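Local coordinates for xanthomonas outer protein D (Xanthomonas euvesicatoria, PDB 2OIX) that acts as a type III secreted virulence effector, a Ulp1-family cysteine protease that strips SUMO from proteins, present here as an inactive mutant of its catalytic fragment, at residues A91-R105 against L117-Q130. The protein carries 1 engineered substitution. Residues are numbered along the deposited sequence; the frame is centred on the assembly and turned at random.
Sequences AYHYDSMAQKDPQQR and LDYQQTHEMPIAIQ
Glu124 OE1 is gripped from two directions, by the imidazole of His93 and the guanidinium of Arg105. His93 ND1 approaches on the syn side at 3.1 Å from Glu124 OE1, within its own ring plane, although ring and carboxylate are turned 69° apart. Arg105 NH1 takes the anti lone pair at 2.9 Å from Glu124 OE1, a salt bridge between nearly coplanar groups. Glu124 reaches both because its chain bends at chi2 (68°), turning the carboxylate toward His93. Thr122 lies over one face of the guanidinium, while Arg105 NE pairs with Asp109 and His93 NE2 with Ser77.

The scaffold is a parallel strand pair, 91-94 beside the edge strand 123-125, in a beta-alpha-beta unit whose helix, 102-114, supplies Arg105. His93 serves both neighbours of Glu124: its N donates to His123 O (2.8 Å) and its O accepts from Met125 N (2.8 Å). On the opposite face from His93 and Glu124, Met125 CB packs 3.4 Å from Tyr94 CE1, and its sulfur sits at the edge of the Tyr92 ring, a Met-aromatic contact; both tyrosine hydroxyls bond to Arg162.

Beyond the strands, the Ile127 CG2 methyl comes within 3.2 Å of Asp95 O, and Gln130 N donates to Ser96 O (2.9 Å). Asp95 OD2 closes an Asx turn with Met97 N and also bonds His75 NE2, consistent with the His-Asp pair of the Ulp1 catalytic triad; Gln130 lies against His75 and the engineered Ala136. Two donors on one carboxylate oxygen should favour an ionised Glu124, and the salt bridge ties the start of helix 102-114 to the edge strand, whose continuation borders the probable active site.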
loop_
_atom_site.group_PDB
_atom_site.type_symbol
_atom_site.label_atom_id
_atom_site.label_comp_id
_atom_site.label_asym_id
_atom_site.label_seq_id
_atom_site.Cartn_x
_atom_site.Cartn_y
_atom_site.Cartn_z
ATOM N N ALA A 91 -1.120 -9.083 -7.479
ATOM C CA ALA A 91 -1.546 -8.333 -6.287
ATOM C C ALA A 91 -1.014 -9.049 -5.048
ATOM O O ALA A 91 -0.991 -10.314 -5.005
ATOM C CB ALA A 91 -3.092 -8.229 -6.296
ATOM N N TYR A 92 -0.516 -8.274 -4.062
ATOM C CA TYR A 92 0.200 -8.781 -2.921
ATOM C C TYR A 92 -0.342 -8.105 -1.666
ATOM O O TYR A 92 -0.435 -6.867 -1.616
ATOM C CB TYR A 92 1.686 -8.406 -2.999
ATOM C CG TYR A 92 2.319 -8.833 -4.327
ATOM C CD1 TYR A 92 2.891 -10.128 -4.476
ATOM C CD2 TYR A 92 2.376 -7.943 -5.418
ATOM C CE1 TYR A 92 3.473 -10.533 -5.728
ATOM C CE2 TYR A 92 2.972 -8.349 -6.693
ATOM C CZ TYR A 92 3.481 -9.646 -6.802
ATOM O OH TYR A 92 4.073 -10.031 -7.941
ATOM N N HIS A 93 -0.750 -8.907 -0.691
ATOM C CA HIS A 93 -1.215 -8.364 0.595
ATOM C C HIS A 93 -0.274 -8.674 1.752
ATOM O O HIS A 93 0.069 -9.851 1.983
ATOM C CB HIS A 93 -2.662 -8.864 0.861
ATOM C CG HIS A 93 -3.285 -8.254 2.089
ATOM N ND1 HIS A 93 -3.832 -9.007 3.106
ATOM C CD2 HIS A 93 -3.457 -6.956 2.452
ATOM C CE1 HIS A 93 -4.278 -8.208 4.063
ATOM N NE2 HIS A 93 -4.047 -6.957 3.699
ATOM N N TYR A 94 0.143 -7.628 2.477
ATOM C CA TYR A 94 1.072 -7.715 3.616
ATOM C C TYR A 94 0.326 -7.272 4.876
ATOM O O TYR A 94 -0.173 -6.134 4.962
ATOM C CB TYR A 94 2.316 -6.846 3.408
ATOM C CG TYR A 94 3.068 -7.065 2.061
ATOM C CD1 TYR A 94 4.138 -7.946 2.001
ATOM C CD2 TYR A 94 2.763 -6.331 0.916
ATOM C CE1 TYR A 94 4.871 -8.154 0.830
ATOM C CE2 TYR A 94 3.485 -6.519 -0.303
ATOM C CZ TYR A 94 4.565 -7.437 -0.315
ATOM O OH TYR A 94 5.292 -7.653 -1.460
ATOM N N ASP A 95 0.203 -8.202 5.804
ATOM C CA ASP A 95 -0.435 -7.921 7.092
ATOM C C ASP A 95 0.504 -8.305 8.226
ATOM O O ASP A 95 0.949 -9.445 8.314
ATOM C CB ASP A 95 -1.766 -8.688 7.150
ATOM C CG ASP A 95 -2.583 -8.377 8.417
ATOM O OD1 ASP A 95 -3.781 -8.729 8.445
ATOM O OD2 ASP A 95 -2.045 -7.817 9.399
ATOM N N SER A 96 0.809 -7.365 9.110
ATOM C CA SER A 96 1.808 -7.587 10.067
ATOM C C SER A 96 1.220 -8.166 11.360
ATOM O O SER A 96 1.963 -8.418 12.358
ATOM C CB SER A 96 2.472 -6.251 10.325
ATOM O OG SER A 96 1.538 -5.309 10.827
ATOM N N MET A 97 -0.106 -8.327 11.390
ATOM C CA MET A 97 -0.817 -8.729 12.612
ATOM C C MET A 97 -0.535 -10.180 12.880
ATOM O O MET A 97 -0.759 -11.022 12.010
ATOM C CB MET A 97 -2.332 -8.520 12.509
ATOM C CG MET A 97 -3.071 -8.666 13.871
ATOM S SD MET A 97 -4.888 -8.489 13.770
ATOM C CE MET A 97 -5.036 -6.706 14.021
ATOM N N ALA A 98 -0.051 -10.448 14.087
ATOM C CA ALA A 98 0.365 -11.778 14.548
ATOM C C ALA A 98 -0.725 -12.848 14.387
ATOM O O ALA A 98 -0.487 -13.910 13.795
ATOM C CB ALA A 98 0.824 -11.705 15.999
ATOM N N GLN A 99 -1.906 -12.568 14.934
ATOM C CA GLN A 99 -3.065 -13.424 14.726
ATOM C C GLN A 99 -4.066 -12.706 13.824
ATOM O O GLN A 99 -4.835 -11.841 14.272
ATOM C CB GLN A 99 -3.686 -13.856 16.060
ATOM C CG GLN A 99 -2.894 -14.950 16.785
ATOM C CD GLN A 99 -3.156 -14.976 18.276
ATOM O OE1 GLN A 99 -3.681 -14.016 18.843
ATOM N NE2 GLN A 99 -2.788 -16.081 18.926
ATOM N N LYS A 100 -4.023 -13.067 12.543
ATOM C CA LYS A 100 -4.912 -12.504 11.523
ATOM C C LYS A 100 -6.375 -12.574 11.936
ATOM O O LYS A 100 -6.810 -13.491 12.649
ATOM C CB LYS A 100 -4.696 -13.189 10.157
ATOM C CG LYS A 100 -3.555 -12.620 9.271
ATOM C CD LYS A 100 -2.162 -12.626 9.936
ATOM C CE LYS A 100 -1.057 -12.107 9.004
ATOM N NZ LYS A 100 0.295 -11.968 9.658
ATOM N N ASP A 101 -7.118 -11.571 11.486
ATOM C CA ASP A 101 -8.561 -11.432 11.690
ATOM C C ASP A 101 -9.184 -11.443 10.295
ATOM O O ASP A 101 -8.594 -10.840 9.381
ATOM C CB ASP A 101 -8.801 -10.073 12.356
ATOM C CG ASP A 101 -10.245 -9.656 12.338
ATOM O OD1 ASP A 101 -11.066 -10.336 12.970
ATOM O OD2 ASP A 101 -10.545 -8.625 11.709
ATOM N N PRO A 102 -10.361 -12.089 10.111
ATOM C CA PRO A 102 -10.895 -12.153 8.721
ATOM C C PRO A 102 -11.224 -10.784 8.156
ATOM O O PRO A 102 -11.208 -10.610 6.931
ATOM C CB PRO A 102 -12.162 -13.022 8.826
ATOM C CG PRO A 102 -12.471 -13.118 10.318
ATOM C CD PRO A 102 -11.248 -12.724 11.098
ATOM N N GLN A 103 -11.444 -9.786 9.014
ATOM C CA GLN A 103 -11.832 -8.480 8.474
ATOM C C GLN A 103 -10.762 -7.859 7.573
ATOM O O GLN A 103 -11.094 -7.347 6.504
ATOM C CB GLN A 103 -12.364 -7.460 9.513
ATOM C CG GLN A 103 -13.149 -6.318 8.774
ATOM C CD GLN A 103 -13.780 -5.243 9.644
ATOM O OE1 GLN A 103 -14.189 -5.494 10.785
ATOM N NE2 GLN A 103 -13.856 -4.013 9.102
ATOM N N GLN A 104 -9.501 -7.936 7.975
ATOM C CA GLN A 104 -8.425 -7.239 7.227
ATOM C C GLN A 104 -8.267 -7.723 5.778
ATOM O O GLN A 104 -8.233 -6.911 4.835
ATOM C CB GLN A 104 -7.090 -7.340 7.995
ATOM C CG GLN A 104 -6.075 -6.291 7.480
ATOM C CD GLN A 104 -6.401 -4.845 7.931
ATOM O OE1 GLN A 104 -7.209 -4.633 8.815
ATOM N NE2 GLN A 104 -5.716 -3.876 7.359
ATOM N N ARG A 105 -8.214 -9.048 5.589
ATOM C CA ARG A 105 -8.088 -9.572 4.245
ATOM C C ARG A 105 -9.371 -9.315 3.443
ATOM O O ARG A 105 -9.295 -9.065 2.255
ATOM C CB ARG A 105 -7.723 -11.055 4.260
ATOM C CG ARG A 105 -7.667 -11.699 2.904
ATOM C CD ARG A 105 -6.603 -11.140 1.955
ATOM N NE ARG A 105 -6.847 -11.685 0.620
ATOM C CZ ARG A 105 -6.109 -12.616 0.014
ATOM N NH1 ARG A 105 -5.010 -13.114 0.576
ATOM N NH2 ARG A 105 -6.471 -13.032 -1.179
ATOM N N LEU A 117 -10.149 -6.583 -10.063
ATOM C CA LEU A 117 -9.241 -7.723 -9.961
ATOM C C LEU A 117 -9.976 -8.947 -9.480
ATOM O O LEU A 117 -11.094 -8.850 -8.974
ATOM C CB LEU A 117 -8.057 -7.414 -9.014
ATOM C CG LEU A 117 -7.315 -6.105 -9.322
ATOM C CD1 LEU A 117 -6.133 -6.070 -8.417
ATOM C CD2 LEU A 117 -6.903 -6.028 -10.790
ATOM N N ASP A 118 -9.378 -10.109 -9.712
ATOM C CA ASP A 118 -9.877 -11.349 -9.151
ATOM C C ASP A 118 -9.223 -11.465 -7.777
ATOM O O ASP A 118 -8.046 -11.762 -7.688
ATOM C CB ASP A 118 -9.444 -12.535 -10.010
ATOM C CG ASP A 118 -9.862 -13.868 -9.403
ATOM O OD1 ASP A 118 -10.424 -13.860 -8.273
ATOM O OD2 ASP A 118 -9.630 -14.921 -10.051
ATOM N N TYR A 119 -9.998 -11.261 -6.725
ATOM C CA TYR A 119 -9.450 -11.224 -5.362
ATOM C C TYR A 119 -8.780 -12.542 -4.968
ATOM O O TYR A 119 -7.894 -12.566 -4.116
ATOM C CB TYR A 119 -10.537 -10.805 -4.341
ATOM C CG TYR A 119 -11.494 -11.916 -3.997
ATOM C CD1 TYR A 119 -11.211 -12.816 -2.956
ATOM C CD2 TYR A 119 -12.657 -12.121 -4.758
ATOM C CE1 TYR A 119 -12.097 -13.894 -2.665
ATOM C CE2 TYR A 119 -13.536 -13.174 -4.469
ATOM C CZ TYR A 119 -13.246 -14.051 -3.436
ATOM O OH TYR A 119 -14.130 -15.073 -3.197
ATOM N N GLN A 120 -9.188 -13.634 -5.604
ATOM C CA GLN A 120 -8.634 -14.935 -5.291
ATOM C C GLN A 120 -7.181 -15.034 -5.737
ATOM O O GLN A 120 -6.441 -15.863 -5.209
ATOM C CB GLN A 120 -9.466 -16.043 -5.911
ATOM C CG GLN A 120 -10.791 -16.186 -5.237
ATOM C CD GLN A 120 -11.467 -17.486 -5.586
ATOM O OE1 GLN A 120 -12.535 -17.506 -6.210
ATOM N NE2 GLN A 120 -10.839 -18.590 -5.198
ATOM N N GLN A 121 -6.776 -14.172 -6.668
ATOM C CA GLN A 121 -5.380 -14.136 -7.126
ATOM C C GLN A 121 -4.400 -13.399 -6.216
ATOM O O GLN A 121 -3.187 -13.527 -6.427
ATOM C CB GLN A 121 -5.250 -13.558 -8.538
ATOM C CG GLN A 121 -5.905 -14.391 -9.643
ATOM C CD GLN A 121 -5.709 -15.883 -9.503
ATOM O OE1 GLN A 121 -6.678 -16.637 -9.480
ATOM N NE2 GLN A 121 -4.462 -16.328 -9.436
ATOM N N THR A 122 -4.888 -12.637 -5.232
ATOM C CA THR A 122 -3.991 -11.857 -4.348
ATOM C C THR A 122 -3.152 -12.764 -3.437
ATOM O O THR A 122 -3.703 -13.642 -2.734
ATOM C CB THR A 122 -4.786 -10.831 -3.461
ATOM O OG1 THR A 122 -5.569 -9.958 -4.299
ATOM C CG2 THR A 122 -3.864 -10.055 -2.540
ATOM N N HIS A 123 -1.841 -12.553 -3.426
ATOM C CA HIS A 123 -0.955 -13.403 -2.659
ATOM C C HIS A 123 -0.908 -12.893 -1.247
ATOM O O HIS A 123 -0.705 -11.695 -1.045
ATOM C CB HIS A 123 0.456 -13.398 -3.251
ATOM C CG HIS A 123 0.532 -13.870 -4.665
ATOM N ND1 HIS A 123 0.572 -15.204 -4.991
ATOM C CD2 HIS A 123 0.580 -13.191 -5.836
ATOM C CE1 HIS A 123 0.643 -15.333 -6.307
ATOM N NE2 HIS A 123 0.639 -14.125 -6.845
ATOM N N GLU A 124 -1.134 -13.750 -0.257
ATOM C CA GLU A 124 -0.882 -13.335 1.125
ATOM C C GLU A 124 0.614 -13.441 1.428
ATOM O O GLU A 124 1.144 -14.545 1.583
ATOM C CB GLU A 124 -1.680 -14.194 2.122
ATOM C CG GLU A 124 -1.738 -13.620 3.534
ATOM C CD GLU A 124 -2.565 -12.304 3.641
ATOM O OE1 GLU A 124 -3.439 -12.047 2.788
ATOM O OE2 GLU A 124 -2.328 -11.542 4.591
ATOM N N MET A 125 1.279 -12.295 1.565
ATOM C CA MET A 125 2.741 -12.246 1.622
ATOM C C MET A 125 3.292 -12.082 3.013
ATOM O O MET A 125 2.668 -11.439 3.847
ATOM C CB MET A 125 3.250 -11.098 0.764
ATOM C CG MET A 125 2.828 -11.202 -0.678
ATOM S SD MET A 125 3.741 -12.447 -1.548
ATOM C CE MET A 125 5.367 -11.708 -1.715
ATOM N N PRO A 126 4.482 -12.671 3.265
ATOM C CA PRO A 126 5.137 -12.443 4.546
ATOM C C PRO A 126 5.711 -11.025 4.681
ATOM O O PRO A 126 6.329 -10.446 3.738
ATOM C CB PRO A 126 6.240 -13.503 4.581
ATOM C CG PRO A 126 6.587 -13.758 3.137
ATOM C CD PRO A 126 5.270 -13.558 2.376
ATOM N N ILE A 127 5.485 -10.486 5.875
ATOM C CA ILE A 127 6.012 -9.208 6.291
ATOM C C ILE A 127 6.383 -9.359 7.767
ATOM O O ILE A 127 5.738 -10.116 8.491
ATOM C CB ILE A 127 4.974 -8.100 6.108
ATOM C CG1 ILE A 127 5.551 -6.735 6.485
ATOM C CG2 ILE A 127 3.685 -8.436 6.899
ATOM C CD1 ILE A 127 4.845 -5.574 5.805
ATOM N N ALA A 128 7.420 -8.650 8.196
ATOM C CA ALA A 128 7.796 -8.643 9.613
ATOM C C ALA A 128 6.520 -8.570 10.468
ATOM O O ALA A 128 5.609 -7.776 10.168
ATOM C CB ALA A 128 8.713 -7.468 9.911
ATOM N N ILE A 129 6.449 -9.411 11.506
ATOM C CA ILE A 129 5.283 -9.439 12.381
ATOM C C ILE A 129 5.405 -8.396 13.502
ATOM O O ILE A 129 6.395 -8.387 14.272
ATOM C CB ILE A 129 4.994 -10.883 12.943
ATOM C CG1 ILE A 129 4.270 -11.714 11.871
ATOM C CG2 ILE A 129 4.146 -10.825 14.223
ATOM C CD1 ILE A 129 4.096 -13.211 12.213
ATOM N N GLN A 130 4.396 -7.529 13.607
ATOM C CA GLN A 130 4.406 -6.496 14.651
ATOM C C GLN A 130 4.483 -7.076 16.072
ATOM O O GLN A 130 3.775 -8.033 16.413
ATOM C CB GLN A 130 3.228 -5.522 14.484
ATOM C CG GLN A 130 1.873 -6.138 14.718
ATOM C CD GLN A 130 0.752 -5.234 14.251
ATOM O OE1 GLN A 130 0.565 -5.022 13.054
ATOM N NE2 GLN A 130 -0.003 -4.700 15.197
HETATM O O HOH W 1 -1.440 -12.011 -8.017
HETATM O O HOH W 2 0.480 -11.030 4.991
HETATM O O HOH W 3 -4.654 -10.407 6.550
#